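Local coordinates for carbohydrate kinase (PDB 2NWH), which probably phosphorylates a sugar or related hydroxyl-bearing substrate at the expense of ATP, at residues A127-I132 with G153-A158. Numbering follows the deposited sequence.
Sequences AVREAI and GLIARA
Two helices on one face of the central sheet, 126-134 and 146-158, meet where Ile132 and Arg129 of the first pack against Ile155 of the second. The axes of segments 127-132 and 153-158 pass 11.0 Å apart with a signed crossing angle of -50°, so side chains rather than backbones bridge the space; the nearest CA pair, Arg129 to Ile155, is still 7.7 Å apart. The inner layer is apolar: Ile132 CD1 lies 3.6 Å from Ile155 CG2, and the two side chains run at about a right angle, a methyl end set against a branch methyl. Ile132 extends its longer arm toward the other helix, with CG1 beside the backbone N (chi1 -66°) and CD1 trans at chi2. In the ribokinase-like alpha/beta fold strand 137-141 follows the first helix and precedes the second, so the contact joins the helices before and after this strand. On the sheet side Ile132 also touches Leu7 of strand 5-9, while Ile155 touches Leu123 of helix 120-123. The outer layer belongs to Arg129, deposited in two conformers, so its contacts hold for one of them and are less certain than the isoleucine pair. Its chain, extended from CG to NE, carries the guanidinium across to the second helix. There one face of the group lies over Ile155 CG2, with NH2 4.1 Å from Ile155 CG1, while Ala158 CB sits at the edge, near the plane, 3.6 Å from NH1. Both are van der Waals contacts, and the partly exposed Arg129 lies over the outer side of the buried Ile155, also touching Cys159 just beyond the second helix.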
loop_
_atom_site.group_PDB
_atom_site.type_symbol
_atom_site.label_atom_id
_atom_site.label_comp_id
_atom_site.label_asym_id
_atom_site.label_seq_id
_atom_site.Cartn_x
_atom_site.Cartn_y
_atom_site.Cartn_z
ATOM N N ALA A 127 -17.988 -1.555 -16.545
ATOM C CA ALA A 127 -17.599 -0.302 -15.899
ATOM C C ALA A 127 -16.180 -0.363 -15.321
ATOM O O ALA A 127 -15.440 0.636 -15.380
ATOM C CB ALA A 127 -18.646 0.097 -14.798
ATOM N N VAL A 128 -15.779 -1.527 -14.796
ATOM C CA VAL A 128 -14.432 -1.690 -14.215
ATOM C C VAL A 128 -13.420 -1.778 -15.381
ATOM O O VAL A 128 -12.361 -1.159 -15.332
ATOM C CB VAL A 128 -14.317 -2.953 -13.330
ATOM C CG1 VAL A 128 -12.818 -3.192 -12.871
ATOM C CG2 VAL A 128 -15.307 -2.898 -12.105
ATOM N N ARG A 129 -13.760 -2.529 -16.433
ATOM C CA ARG A 129 -12.851 -2.617 -17.594
ATOM C C ARG A 129 -12.584 -1.254 -18.211
ATOM O O ARG A 129 -11.469 -0.963 -18.574
ATOM C CB ARG A 129 -13.353 -3.574 -18.671
ATOM C CG ARG A 129 -12.194 -4.020 -19.579
ATOM C CD ARG A 129 -12.632 -5.038 -20.577
ATOM N NE ARG A 129 -11.452 -5.560 -21.237
ATOM C CZ ARG A 129 -10.974 -6.774 -21.022
ATOM N NH1 ARG A 129 -9.893 -7.191 -21.684
ATOM N NH2 ARG A 129 -11.601 -7.582 -20.181
ATOM N N GLU A 130 -13.603 -0.414 -18.302
ATOM C CA GLU A 130 -13.451 0.934 -18.821
ATOM C C GLU A 130 -12.582 1.814 -17.876
ATOM O O GLU A 130 -11.796 2.636 -18.332
ATOM C CB GLU A 130 -14.828 1.562 -19.002
ATOM C CG GLU A 130 -15.602 0.866 -20.135
ATOM C CD GLU A 130 -16.998 1.409 -20.326
ATOM O OE1 GLU A 130 -17.354 2.460 -19.765
ATOM O OE2 GLU A 130 -17.739 0.768 -21.078
ATOM N N ALA A 131 -12.745 1.646 -16.576
ATOM C CA ALA A 131 -11.840 2.345 -15.637
ATOM C C ALA A 131 -10.397 1.967 -15.928
ATOM O O ALA A 131 -9.473 2.854 -15.971
ATOM C CB ALA A 131 -12.214 2.015 -14.147
ATOM N N ILE A 132 -10.182 0.667 -16.128
ATOM C CA ILE A 132 -8.841 0.141 -16.458
ATOM C C ILE A 132 -8.297 0.767 -17.763
ATOM O O ILE A 132 -7.152 1.252 -17.810
ATOM C CB ILE A 132 -8.822 -1.424 -16.465
ATOM C CG1 ILE A 132 -9.076 -1.935 -15.020
ATOM C CG2 ILE A 132 -7.489 -1.965 -17.043
ATOM C CD1 ILE A 132 -9.250 -3.416 -14.861
ATOM N N GLY A 153 -5.125 -9.702 -12.852
ATOM C CA GLY A 153 -3.911 -9.981 -13.631
ATOM C C GLY A 153 -4.188 -10.284 -15.130
ATOM O O GLY A 153 -3.559 -9.693 -16.030
ATOM N N LEU A 154 -5.156 -11.159 -15.416
ATOM C CA LEU A 154 -5.569 -11.410 -16.830
ATOM C C LEU A 154 -6.041 -10.135 -17.588
ATOM O O LEU A 154 -5.680 -9.927 -18.750
ATOM C CB LEU A 154 -6.644 -12.485 -16.906
ATOM C CG LEU A 154 -6.304 -13.966 -17.140
ATOM C CD1 LEU A 154 -5.289 -14.501 -16.184
ATOM C CD2 LEU A 154 -7.566 -14.810 -17.028
ATOM N N ILE A 155 -6.825 -9.285 -16.922
ATOM C CA ILE A 155 -7.330 -8.044 -17.527
ATOM C C ILE A 155 -6.200 -7.069 -17.820
ATOM O O ILE A 155 -6.127 -6.515 -18.914
ATOM C CB ILE A 155 -8.401 -7.350 -16.664
ATOM C CG1 ILE A 155 -9.659 -8.206 -16.570
ATOM C CG2 ILE A 155 -8.767 -6.003 -17.274
ATOM C CD1 ILE A 155 -10.728 -7.620 -15.595
ATOM N N ALA A 156 -5.312 -6.873 -16.837
ATOM C CA ALA A 156 -4.119 -6.065 -17.044
ATOM C C ALA A 156 -3.304 -6.530 -18.244
ATOM O O ALA A 156 -2.870 -5.700 -19.037
ATOM C CB ALA A 156 -3.247 -6.077 -15.825
ATOM N N ARG A 157 -3.083 -7.840 -18.335
ATOM C CA ARG A 157 -2.417 -8.450 -19.501
ATOM C C ARG A 157 -3.133 -7.987 -20.765
ATOM O O ARG A 157 -2.543 -7.281 -21.581
ATOM C CB ARG A 157 -2.463 -9.976 -19.417
ATOM C CG ARG A 157 -1.438 -10.733 -20.306
ATOM C CD ARG A 157 -1.793 -12.239 -20.328
ATOM N NE ARG A 157 -1.754 -12.829 -18.984
ATOM C CZ ARG A 157 -2.195 -14.042 -18.690
ATOM N NH1 ARG A 157 -2.688 -14.811 -19.649
ATOM N NH2 ARG A 157 -2.143 -14.490 -17.446
ATOM N N ALA A 158 -4.411 -8.358 -20.902
ATOM C CA ALA A 158 -5.170 -8.099 -22.124
ATOM C C ALA A 158 -5.199 -6.614 -22.489
ATOM O O ALA A 158 -5.155 -6.268 -23.672
ATOM C CB ALA A 158 -6.597 -8.670 -22.033
#